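Factor essential for expression of methicillin resistance (Staphylococcus aureus, PDB 1LRZ) catalyses the addition of glycines 2 and 3 to the pentaglycine bridge of staphylococcal peptidoglycan, taking them from glycyl-tRNA. Local coordinates at residues 4-9 / 44-49; 110-115 / 126-131. All blocks are in the same frame, centred on the assembly; numbering follows the deposited sequence.

Contact 1: 4-9 / 44-49; sequences TNLTAK and GIKNNN
The flat groups that meet here are the peptide groups of Thr4 and Gly44, joined by two hydrogen bonds, with Leu6 CG and CD1 packed on Gly44 N and CA. This is an antiparallel hydrogen-bonded pair that ties the edge strand 2-5 to strand 39-46 in a seven-stranded mixed sheet. Thr4 N reaches Gly44 O at 2.9 Å, tilted 24° from the carbonyl plane. The return bond, from Gly44 N at 2.8 Å, meets Thr4 O almost head-on, although the N-H itself is less straight at 141°. Bonds from Lys46 to Lys2 and from Leu6 to Leu42 carry the backbone pairing on in both directions.

Gly44 presents no side chain, and Leu6 settles directly on its main chain: CG is 3.9 Å from Gly44 N, and CD1 is 4.0 Å from Gly44 CA. Leu6 also touches Val52 and Ala55 of strand 52-63. Thr4 puts its methyl CG2 beside Lys46 CG, at 4.3 Å, while its hydroxyl makes a weak bond to Asn5 O.

Past Leu6 the chain enters helix 8-16 through a capping box: the side chain of Thr7, the N-cap, caps a backbone N in the helix's first turn, while Glu10 OE1 accepts from Thr7 N. Glu10 also forms a salt bridge with Lys46 NZ, linking the helix start to the strand. To get there Lys46 stays extended beyond CG and runs past Leu6 in the opposite direction, bringing its CE to 4.1 Å from Leu6 CD2.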
# COMPACT_ATOMS: atom_id res chain seq x y z
N THR A 4 21.89 7.27 21.49
CA THR A 4 21.10 7.33 22.70
C THR A 4 19.67 6.82 22.49
O THR A 4 19.30 6.46 21.37
CB THR A 4 21.04 8.78 23.24
OG1 THR A 4 20.32 8.81 24.48
CG2 THR A 4 20.33 9.70 22.24
N ASN A 5 18.89 6.77 23.56
CA ASN A 5 17.50 6.36 23.48
C ASN A 5 16.74 7.64 23.15
O ASN A 5 17.17 8.73 23.52
CB ASN A 5 17.03 5.78 24.81
CG ASN A 5 17.45 4.33 24.98
OD1 ASN A 5 16.85 3.42 24.40
ND2 ASN A 5 18.49 4.12 25.76
N LEU A 6 15.61 7.52 22.47
CA LEU A 6 14.81 8.67 22.10
C LEU A 6 13.43 8.58 22.73
O LEU A 6 12.94 7.47 23.00
CB LEU A 6 14.64 8.74 20.57
CG LEU A 6 15.85 8.76 19.64
CD1 LEU A 6 15.35 8.76 18.20
CD2 LEU A 6 16.73 9.99 19.91
N THR A 7 12.81 9.72 22.97
CA THR A 7 11.45 9.73 23.51
C THR A 7 10.56 9.48 22.31
O THR A 7 10.98 9.67 21.17
CB THR A 7 11.09 11.10 24.09
OG1 THR A 7 11.03 12.06 23.03
CG2 THR A 7 12.15 11.54 25.13
N ALA A 8 9.33 9.05 22.54
CA ALA A 8 8.41 8.77 21.45
C ALA A 8 8.18 10.02 20.60
O ALA A 8 8.07 9.94 19.37
CB ALA A 8 7.07 8.26 22.01
N LYS A 9 8.10 11.17 21.25
CA LYS A 9 7.87 12.43 20.55
C LYS A 9 9.03 12.74 19.60
O LYS A 9 8.82 13.06 18.43
CB LYS A 9 7.69 13.56 21.58
CG LYS A 9 7.44 14.92 20.97
CD LYS A 9 7.42 16.01 22.04
CE LYS A 9 7.44 17.40 21.44
NZ LYS A 9 7.58 18.44 22.51
N GLY A 44 18.60 6.14 18.65
CA GLY A 44 18.93 7.08 17.59
C GLY A 44 20.22 7.80 17.88
O GLY A 44 20.97 7.44 18.79
N ILE A 45 20.50 8.82 17.08
CA ILE A 45 21.69 9.63 17.25
C ILE A 45 21.25 11.08 17.28
O ILE A 45 20.35 11.49 16.54
CB ILE A 45 22.68 9.46 16.06
CG1 ILE A 45 23.18 8.02 15.99
CG2 ILE A 45 23.86 10.43 16.22
CD1 ILE A 45 23.95 7.72 14.72
N LYS A 46 21.87 11.85 18.17
CA LYS A 46 21.59 13.27 18.27
C LYS A 46 22.90 13.98 18.03
O LYS A 46 23.96 13.45 18.36
CB LYS A 46 21.07 13.63 19.65
CG LYS A 46 19.63 13.24 19.91
CD LYS A 46 19.20 13.78 21.26
CE LYS A 46 17.74 13.58 21.50
NZ LYS A 46 17.31 14.40 22.66
N ASN A 47 22.83 15.17 17.44
CA ASN A 47 24.04 15.94 17.19
C ASN A 47 24.28 16.91 18.35
O ASN A 47 23.65 16.79 19.41
CB ASN A 47 23.93 16.73 15.88
CG ASN A 47 22.81 17.76 15.90
OD1 ASN A 47 22.32 18.13 16.97
ND2 ASN A 47 22.41 18.23 14.73
N ASN A 48 25.18 17.87 18.14
CA ASN A 48 25.53 18.85 19.16
C ASN A 48 24.35 19.73 19.58
O ASN A 48 24.28 20.17 20.73
CB ASN A 48 26.66 19.75 18.66
CG ASN A 48 27.92 18.97 18.32
OD1 ASN A 48 28.42 18.19 19.14
ND2 ASN A 48 28.43 19.17 17.11
N ASN A 49 23.43 19.99 18.65
CA ASN A 49 22.27 20.82 18.94
C ASN A 49 21.10 20.02 19.49
O ASN A 49 19.96 20.49 19.46
CB ASN A 49 21.79 21.55 17.68
CG ASN A 49 22.87 22.39 17.05
OD1 ASN A 49 23.54 23.16 17.73
ND2 ASN A 49 23.04 22.25 15.73

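Contact 2: 110-115 / 126-131; sequences YLPYQY and AGNDWF
Asn128 holds the carbonyl of Pro112: its ND2 donates to Pro112 O at 2.7 Å in a nearly straight bond (170°), with the acceptor in the plane of the amide and the donor tilted 26° from the plane of the carbonyl. The next carbonyl, Tyr113 O, accepts from Ala126 N at 2.9 Å, the donor coming from above that carbonyl's plane. The two bonds hold the segment leaving the hairpin of strands 112-116 and 122-125 against the first of those strands.

Leu111 works with both branches. A chi1 of -180° swings CG away from the backbone N, and from there CD1 meets Asn128 ND2 while CD2 makes a CH-pi contact over one face of Phe131, 3.8 Å from the ring centroid. Ala126 tucks its methyl against Pro112 CB, at 3.7 Å, and Tyr115 CE1 lies equally close to Ala126 CA. Tyr113 meets Asp129 at the ring edge, where OD1 is 3.5 Å from CE1.

Water 1 organises the next shell, donating to Tyr113 O and Asp129 OD1 and accepting from Asn128 N at 2.7 Å. A second water bridges Tyr115 OH and Ala126 O. Gly127 makes the turn with a positive phi, and Phe131 N bonds back to Asn128 O near the start of helix 130-137.

Farther out, strand 112-116 carries a classic beta bulge, Tyr113 and Gln114 sharing Glu392 of strand 389-393 as their partner, and Tyr113 also meets the rings of Phe132 and Phe145. Phe131 packs on Val86 of helix 83-98 and edge-to-face with Phe397.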
# COMPACT_ATOMS: atom_id res chain seq x y z
N TYR A 110 15.05 0.01 4.88
CA TYR A 110 14.17 0.44 3.80
C TYR A 110 15.10 1.27 2.91
O TYR A 110 15.01 2.50 2.86
CB TYR A 110 13.06 1.32 4.40
CG TYR A 110 11.84 1.51 3.53
CD1 TYR A 110 10.89 2.48 3.86
CD2 TYR A 110 11.61 0.73 2.39
CE1 TYR A 110 9.74 2.66 3.10
CE2 TYR A 110 10.45 0.91 1.61
CZ TYR A 110 9.52 1.88 1.98
OH TYR A 110 8.37 2.05 1.26
N LEU A 111 16.01 0.57 2.24
CA LEU A 111 17.04 1.19 1.40
C LEU A 111 17.05 0.59 -0.01
O LEU A 111 17.35 -0.59 -0.17
CB LEU A 111 18.41 0.94 2.06
CG LEU A 111 19.67 1.48 1.39
CD1 LEU A 111 19.58 2.99 1.33
CD2 LEU A 111 20.91 1.05 2.18
N PRO A 112 16.75 1.40 -1.03
CA PRO A 112 16.75 0.89 -2.41
C PRO A 112 18.10 0.35 -2.82
O PRO A 112 19.15 0.85 -2.40
CB PRO A 112 16.36 2.11 -3.24
CG PRO A 112 15.58 2.97 -2.29
CD PRO A 112 16.38 2.83 -1.00
N TYR A 113 18.06 -0.67 -3.67
CA TYR A 113 19.24 -1.33 -4.21
C TYR A 113 19.23 -1.12 -5.73
O TYR A 113 20.15 -0.52 -6.28
CB TYR A 113 19.20 -2.82 -3.86
CG TYR A 113 20.15 -3.69 -4.66
CD1 TYR A 113 21.48 -3.29 -4.88
CD2 TYR A 113 19.74 -4.92 -5.16
CE1 TYR A 113 22.37 -4.09 -5.59
CE2 TYR A 113 20.62 -5.74 -5.88
CZ TYR A 113 21.93 -5.32 -6.08
OH TYR A 113 22.80 -6.14 -6.77
N GLN A 114 18.17 -1.59 -6.37
CA GLN A 114 18.00 -1.48 -7.82
C GLN A 114 16.57 -1.09 -8.19
O GLN A 114 15.64 -1.29 -7.41
CB GLN A 114 18.30 -2.83 -8.50
CG GLN A 114 19.68 -3.40 -8.25
CD GLN A 114 19.92 -4.66 -9.06
OE1 GLN A 114 20.91 -4.75 -9.79
NE2 GLN A 114 19.02 -5.65 -8.95
N TYR A 115 16.40 -0.55 -9.40
CA TYR A 115 15.10 -0.17 -9.94
C TYR A 115 14.88 -1.09 -11.14
O TYR A 115 15.80 -1.35 -11.90
CB TYR A 115 15.11 1.28 -10.43
CG TYR A 115 15.42 2.26 -9.33
CD1 TYR A 115 16.61 2.99 -9.33
CD2 TYR A 115 14.52 2.46 -8.29
CE1 TYR A 115 16.90 3.90 -8.30
CE2 TYR A 115 14.79 3.37 -7.26
CZ TYR A 115 15.97 4.07 -7.28
OH TYR A 115 16.22 4.96 -6.26
N ALA A 126 20.47 1.98 -7.63
CA ALA A 126 20.14 3.07 -6.70
C ALA A 126 21.36 3.82 -6.15
O ALA A 126 21.22 4.88 -5.53
CB ALA A 126 19.28 2.53 -5.55
N GLY A 127 22.54 3.26 -6.38
CA GLY A 127 23.77 3.88 -5.92
C GLY A 127 24.14 3.60 -4.47
O GLY A 127 24.91 4.36 -3.87
N ASN A 128 23.61 2.52 -3.91
CA ASN A 128 23.87 2.18 -2.51
C ASN A 128 24.64 0.87 -2.34
O ASN A 128 24.70 0.31 -1.24
CB ASN A 128 22.54 2.09 -1.74
CG ASN A 128 21.71 3.36 -1.85
OD1 ASN A 128 22.25 4.46 -1.78
ND2 ASN A 128 20.39 3.22 -2.02
N ASP A 129 25.24 0.39 -3.43
CA ASP A 129 26.02 -0.85 -3.41
C ASP A 129 27.08 -0.89 -2.29
O ASP A 129 27.36 -1.95 -1.74
CB ASP A 129 26.71 -1.05 -4.76
CG ASP A 129 25.75 -1.46 -5.87
OD1 ASP A 129 24.52 -1.36 -5.68
OD2 ASP A 129 26.25 -1.89 -6.93
N TRP A 130 27.67 0.27 -1.98
CA TRP A 130 28.69 0.36 -0.93
C TRP A 130 28.18 -0.17 0.41
O TRP A 130 28.95 -0.62 1.26
CB TRP A 130 29.14 1.81 -0.74
CG TRP A 130 28.06 2.71 -0.24
CD1 TRP A 130 27.17 3.42 -0.99
CD2 TRP A 130 27.72 2.96 1.14
NE1 TRP A 130 26.30 4.10 -0.17
CE2 TRP A 130 26.61 3.83 1.14
CE3 TRP A 130 28.25 2.53 2.36
CZ2 TRP A 130 26.00 4.27 2.33
CZ3 TRP A 130 27.64 2.97 3.55
CH2 TRP A 130 26.54 3.84 3.52
N PHE A 131 26.86 -0.11 0.59
CA PHE A 131 26.26 -0.57 1.83
C PHE A 131 26.58 -2.03 2.15
O PHE A 131 26.86 -2.36 3.30
CB PHE A 131 24.74 -0.39 1.77
CG PHE A 131 24.06 -0.61 3.09
CD1 PHE A 131 24.23 0.30 4.13
CD2 PHE A 131 23.27 -1.74 3.30
CE1 PHE A 131 23.61 0.10 5.36
CE2 PHE A 131 22.66 -1.95 4.52
CZ PHE A 131 22.82 -1.03 5.56
O HOH W 1 22.44 0.30 -4.84
O HOH W 2 18.44 6.44 -6.25

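Overall arrangement
Contact 1 closes before contact 2 opens, so the two come in series along the chain; their centres lie 26 Å apart and their nearest atoms about 12 Å, without touching. They belong to different sheets. Contact 1 sits at the outer edge of the seven-stranded sheet, whereas contact 2 joins the first hairpin strand, 112-116, to the chain that leaves the second, at one edge of the nine-stranded sheet. Helix 83-98 reaches both neighbourhoods: Ile45 rests on Leu85, Phe88 and Phe89, and Trp130 on Gln83 and Val86. The chain thus passes from the first sheet to an edge of the second, consistent with the acetyltransferase-like (GNAT) architecture of FemABX enzymes.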